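Spermidine N(1)-acetyltransferase (Thermoplasma acidophilum, PDB 3K9U) transfers an acetyl group from acetyl-CoA to diamines and polyamines such as spermidine, protecting the cell against polyamine toxicity. Local coordinates at residues V55-G67 with L74-K86. Numbering follows the deposited sequence.
Sequences VRSQSNLDILFLG and LIGFIELKIIANK
Leu-64 and Leu-66 pair with Leu-80 and Ile-78 through two hydrogen bonds each. Their strands, 63-67 and 74-83, run antiparallel at 172° as the arms of a beta hairpin in the central sheet of the GNAT fold. Ile-82 N extends the ladder to Asp-62 O (3.0 Å), within the type I turn from Asn-60 to Ile-63. An Asx turn braces that corner, with Asn-60 OD1 accepting from Asp-62 N.

Apolar contacts line the face turned to helix 103-118. Leu-64 CB meets Leu-80 CD1 at 3.9 Å, and Leu-64 CD1 reaches Ile-82 CD1. Leu-66 lies alongside Ile-78, CB to CG2 at 3.8 Å.

The other face is more polar. The Phe-65 side chain leaves anti to its own N (chi1 -159°), which brings the ring nearer to Glu-79 and Phe-77. CD1 rests on Glu-79 CB (3.7 Å), and CE1 approaches Phe-77 CD2. Glu-79 OE2 sits over the ring centre, the carboxylate plane inclined 32° to the ring. Arg-91 of strand 86-94 forms a salt bridge with Glu-79 OE1.

Arg-56, on helix 47-59, bends at chi3 and meets Lys-81 NZ with its guanidinium edge, NH1 to NZ at 3.5 Å. Lys-81 CE packs on Ile-63 CG1. An alanine in place of Arg-56 removes the guanidinium beside Lys-81, and the lysine's end would probably be freer to turn beyond its packing on Ile-63.

Thus backbone bonds and apolar side chains join the hairpin arms, while the like-charged Arg-56 and Lys-81 probably add no attraction of their own.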
loop_
_atom_site.group_PDB
_atom_site.type_symbol
_atom_site.label_atom_id
_atom_site.label_comp_id
_atom_site.label_asym_id
_atom_site.label_seq_id
_atom_site.Cartn_x
_atom_site.Cartn_y
_atom_site.Cartn_z
ATOM N N VAL A 55 26.662 -2.906 -13.431
ATOM C CA VAL A 55 27.969 -3.539 -13.679
ATOM C C VAL A 55 29.004 -3.129 -12.640
ATOM O O VAL A 55 29.758 -3.972 -12.163
ATOM C CB VAL A 55 28.529 -3.302 -15.114
ATOM C CG1 VAL A 55 29.968 -3.945 -15.292
ATOM C CG2 VAL A 55 27.563 -3.867 -16.149
ATOM N N ARG A 56 29.017 -1.846 -12.281
ATOM C CA ARG A 56 29.891 -1.337 -11.214
ATOM C C ARG A 56 29.652 -2.090 -9.916
ATOM O O ARG A 56 30.607 -2.508 -9.251
ATOM C CB ARG A 56 29.657 0.169 -10.960
ATOM C CG ARG A 56 30.374 1.067 -11.976
ATOM C CD ARG A 56 29.986 2.538 -11.835
ATOM N NE ARG A 56 30.432 3.100 -10.557
ATOM C CZ ARG A 56 29.637 3.547 -9.572
ATOM N NH1 ARG A 56 28.295 3.546 -9.663
ATOM N NH2 ARG A 56 30.208 4.024 -8.457
ATOM N N SER A 57 28.371 -2.260 -9.576
ATOM C CA SER A 57 27.986 -2.928 -8.342
ATOM C C SER A 57 28.460 -4.383 -8.281
ATOM O O SER A 57 28.497 -4.978 -7.218
ATOM C CB SER A 57 26.465 -2.887 -8.171
ATOM O OG SER A 57 25.840 -3.980 -8.829
ATOM N N GLN A 58 28.831 -4.949 -9.423
ATOM C CA GLN A 58 29.162 -6.353 -9.516
ATOM C C GLN A 58 30.593 -6.600 -9.075
ATOM O O GLN A 58 30.886 -7.624 -8.468
ATOM C CB GLN A 58 29.012 -6.828 -10.961
ATOM C CG GLN A 58 28.277 -8.136 -11.109
ATOM C CD GLN A 58 26.817 -7.935 -11.394
ATOM O OE1 GLN A 58 26.441 -7.531 -12.500
ATOM N NE2 GLN A 58 25.975 -8.237 -10.418
ATOM N N SER A 59 31.487 -5.673 -9.404
ATOM C CA SER A 59 32.910 -5.872 -9.186
ATOM C C SER A 59 33.380 -5.123 -7.936
ATOM O O SER A 59 34.545 -5.229 -7.532
ATOM C CB SER A 59 33.685 -5.381 -10.418
ATOM O OG SER A 59 32.826 -5.282 -11.566
ATOM N N ASN A 60 32.486 -4.359 -7.330
ATOM C CA ASN A 60 32.878 -3.434 -6.271
ATOM C C ASN A 60 32.182 -3.792 -4.970
ATOM O O ASN A 60 30.968 -3.601 -4.813
ATOM C CB ASN A 60 32.573 -1.991 -6.672
ATOM C CG ASN A 60 33.304 -0.988 -5.818
ATOM O OD1 ASN A 60 33.604 -1.229 -4.634
ATOM N ND2 ASN A 60 33.617 0.148 -6.417
ATOM N N LEU A 61 32.977 -4.323 -4.053
ATOM C CA LEU A 61 32.488 -4.832 -2.789
ATOM C C LEU A 61 31.969 -3.729 -1.888
ATOM O O LEU A 61 31.201 -3.988 -0.989
ATOM C CB LEU A 61 33.613 -5.591 -2.066
ATOM C CG LEU A 61 34.029 -6.917 -2.686
ATOM C CD1 LEU A 61 35.095 -7.563 -1.805
ATOM C CD2 LEU A 61 32.796 -7.844 -2.874
ATOM N N ASP A 62 32.396 -2.500 -2.141
ATOM C CA ASP A 62 31.906 -1.347 -1.406
ATOM C C ASP A 62 30.652 -0.722 -2.016
ATOM O O ASP A 62 30.187 0.308 -1.534
ATOM C CB ASP A 62 33.017 -0.308 -1.311
ATOM C CG ASP A 62 34.180 -0.786 -0.438
ATOM O OD1 ASP A 62 33.945 -1.560 0.529
ATOM O OD2 ASP A 62 35.316 -0.378 -0.728
ATOM N N ILE A 63 30.104 -1.331 -3.067
ATOM C CA ILE A 63 28.773 -0.948 -3.554
ATOM C C ILE A 63 27.796 -2.117 -3.419
ATOM O O ILE A 63 27.975 -3.167 -4.043
ATOM C CB ILE A 63 28.811 -0.455 -5.007
ATOM C CG1 ILE A 63 29.615 0.847 -5.111
ATOM C CG2 ILE A 63 27.379 -0.227 -5.542
ATOM C CD1 ILE A 63 30.039 1.139 -6.549
ATOM N N LEU A 64 26.766 -1.930 -2.597
ATOM C CA LEU A 64 25.737 -2.938 -2.409
ATOM C C LEU A 64 24.522 -2.509 -3.183
ATOM O O LEU A 64 23.953 -1.444 -2.902
ATOM C CB LEU A 64 25.346 -3.064 -0.946
ATOM C CG LEU A 64 26.344 -3.587 0.087
ATOM C CD1 LEU A 64 27.674 -2.869 0.003
ATOM C CD2 LEU A 64 25.734 -3.425 1.501
ATOM N N PHE A 65 24.089 -3.354 -4.117
ATOM C CA PHE A 65 22.950 -3.040 -4.968
ATOM C C PHE A 65 22.144 -4.333 -5.076
ATOM O O PHE A 65 22.469 -5.240 -5.857
ATOM C CB PHE A 65 23.474 -2.507 -6.315
ATOM C CG PHE A 65 22.482 -1.686 -7.133
ATOM C CD1 PHE A 65 21.357 -1.095 -6.582
ATOM C CD2 PHE A 65 22.749 -1.453 -8.471
ATOM C CE1 PHE A 65 20.493 -0.337 -7.375
ATOM C CE2 PHE A 65 21.907 -0.684 -9.266
ATOM C CZ PHE A 65 20.774 -0.131 -8.729
ATOM N N LEU A 66 21.099 -4.410 -4.246
ATOM C CA LEU A 66 20.336 -5.646 -4.053
ATOM C C LEU A 66 18.891 -5.470 -4.482
ATOM O O LEU A 66 18.340 -4.388 -4.363
ATOM C CB LEU A 66 20.354 -6.054 -2.578
ATOM C CG LEU A 66 21.660 -6.006 -1.797
ATOM C CD1 LEU A 66 21.439 -6.265 -0.323
ATOM C CD2 LEU A 66 22.653 -7.022 -2.353
ATOM N N GLY A 67 18.293 -6.558 -4.963
ATOM C CA GLY A 67 16.886 -6.630 -5.318
ATOM C C GLY A 67 16.118 -7.553 -4.384
ATOM O O GLY A 67 16.679 -8.530 -3.848
ATOM N N LEU A 74 11.103 -9.274 -9.523
ATOM C CA LEU A 74 11.744 -8.133 -8.852
ATOM C C LEU A 74 10.683 -7.114 -8.417
ATOM O O LEU A 74 9.975 -6.577 -9.260
ATOM C CB LEU A 74 12.787 -7.446 -9.765
ATOM C CG LEU A 74 13.576 -6.312 -9.078
ATOM C CD1 LEU A 74 14.583 -6.869 -8.055
ATOM C CD2 LEU A 74 14.314 -5.451 -10.074
ATOM N N ILE A 75 10.562 -6.836 -7.116
ATOM C CA ILE A 75 9.594 -5.829 -6.686
ATOM C C ILE A 75 10.173 -4.681 -5.842
ATOM O O ILE A 75 9.422 -3.874 -5.304
ATOM C CB ILE A 75 8.394 -6.450 -5.971
ATOM C CG1 ILE A 75 8.806 -7.357 -4.787
ATOM C CG2 ILE A 75 7.516 -7.261 -6.993
ATOM C CD1 ILE A 75 9.425 -6.639 -3.514
ATOM N N GLY A 76 11.495 -4.625 -5.684
ATOM C CA GLY A 76 12.119 -3.569 -4.879
ATOM C C GLY A 76 13.626 -3.683 -4.942
ATOM O O GLY A 76 14.158 -4.704 -5.417
ATOM N N PHE A 77 14.326 -2.653 -4.486
ATOM C CA PHE A 77 15.783 -2.708 -4.454
ATOM C C PHE A 77 16.366 -1.739 -3.458
ATOM O O PHE A 77 15.688 -0.861 -3.010
ATOM C CB PHE A 77 16.343 -2.382 -5.842
ATOM C CG PHE A 77 15.956 -1.005 -6.343
ATOM C CD1 PHE A 77 14.756 -0.806 -7.035
ATOM C CD2 PHE A 77 16.753 0.085 -6.099
ATOM C CE1 PHE A 77 14.382 0.465 -7.488
ATOM C CE2 PHE A 77 16.385 1.355 -6.550
ATOM C CZ PHE A 77 15.193 1.539 -7.253
ATOM N N ILE A 78 17.650 -1.889 -3.161
ATOM C CA ILE A 78 18.339 -1.013 -2.247
ATOM C C ILE A 78 19.738 -0.765 -2.783
ATOM O O ILE A 78 20.334 -1.655 -3.385
ATOM C CB ILE A 78 18.384 -1.617 -0.821
ATOM C CG1 ILE A 78 18.772 -0.541 0.198
ATOM C CG2 ILE A 78 19.322 -2.833 -0.776
ATOM C CD1 ILE A 78 18.839 -1.016 1.694
ATOM N N GLU A 79 20.239 0.457 -2.606
ATOM C CA GLU A 79 21.583 0.827 -3.015
ATOM C C GLU A 79 22.292 1.509 -1.850
ATOM O O GLU A 79 21.774 2.459 -1.290
ATOM C CB GLU A 79 21.562 1.770 -4.237
ATOM C CG GLU A 79 23.008 2.105 -4.794
ATOM C CD GLU A 79 23.027 3.010 -6.040
ATOM O OE1 GLU A 79 22.484 4.149 -5.998
ATOM O OE2 GLU A 79 23.598 2.580 -7.075
ATOM N N LEU A 80 23.472 1.023 -1.498
ATOM C CA LEU A 80 24.329 1.709 -0.525
ATOM C C LEU A 80 25.776 1.798 -0.977
ATOM O O LEU A 80 26.272 0.866 -1.585
ATOM C CB LEU A 80 24.315 0.995 0.824
ATOM C CG LEU A 80 22.979 0.570 1.392
ATOM C CD1 LEU A 80 22.725 -0.859 0.998
ATOM C CD2 LEU A 80 23.040 0.736 2.908
ATOM N N LYS A 81 26.439 2.910 -0.662
ATOM C CA LYS A 81 27.868 3.093 -0.914
ATOM C C LYS A 81 28.647 3.164 0.398
ATOM O O LYS A 81 28.239 3.842 1.361
ATOM C CB LYS A 81 28.151 4.382 -1.694
ATOM C CG LYS A 81 28.566 4.205 -3.187
ATOM C CD LYS A 81 27.438 4.600 -4.189
ATOM C CE LYS A 81 27.736 4.171 -5.636
ATOM N NZ LYS A 81 27.270 5.160 -6.695
ATOM N N ILE A 82 29.787 2.483 0.425
ATOM C CA ILE A 82 30.694 2.602 1.549
ATOM C C ILE A 82 31.902 3.374 1.114
ATOM O O ILE A 82 32.540 2.989 0.140
ATOM C CB ILE A 82 31.126 1.221 2.054
ATOM C CG1 ILE A 82 29.894 0.505 2.637
ATOM C CG2 ILE A 82 32.376 1.335 3.036
ATOM C CD1 ILE A 82 29.954 -1.002 2.588
ATOM N N ILE A 83 32.211 4.447 1.849
ATOM C CA ILE A 83 33.392 5.287 1.635
ATOM C C ILE A 83 34.011 5.626 2.974
ATOM O O ILE A 83 33.302 5.946 3.921
ATOM C CB ILE A 83 33.040 6.643 1.001
ATOM C CG1 ILE A 83 32.344 6.468 -0.339
ATOM C CG2 ILE A 83 34.309 7.495 0.808
ATOM C CD1 ILE A 83 31.595 7.703 -0.761
ATOM N N ALA A 84 35.333 5.608 3.031
ATOM C CA ALA A 84 36.055 5.748 4.279
ATOM C C ALA A 84 35.382 4.958 5.391
ATOM O O ALA A 84 35.214 5.480 6.496
ATOM C CB ALA A 84 36.152 7.238 4.677
ATOM N N ASN A 85 34.941 3.735 5.091
ATOM C CA ASN A 85 34.356 2.855 6.107
ATOM C C ASN A 85 33.051 3.389 6.760
ATOM O O ASN A 85 32.676 2.945 7.836
ATOM C CB ASN A 85 35.433 2.554 7.169
ATOM C CG ASN A 85 35.218 1.234 7.903
ATOM O OD1 ASN A 85 34.131 0.644 7.877
ATOM N ND2 ASN A 85 36.261 0.773 8.571
ATOM N N LYS A 86 32.361 4.322 6.098
ATOM C CA LYS A 86 31.026 4.773 6.494
ATOM C C LYS A 86 30.060 4.449 5.353
ATOM O O LYS A 86 30.458 4.460 4.186
ATOM C CB LYS A 86 31.002 6.288 6.716
ATOM C CG LYS A 86 31.901 6.825 7.835
ATOM C CD LYS A 86 31.358 8.190 8.300
ATOM C CE LYS A 86 32.383 9.040 9.008
ATOM N NZ LYS A 86 31.759 10.157 9.820
#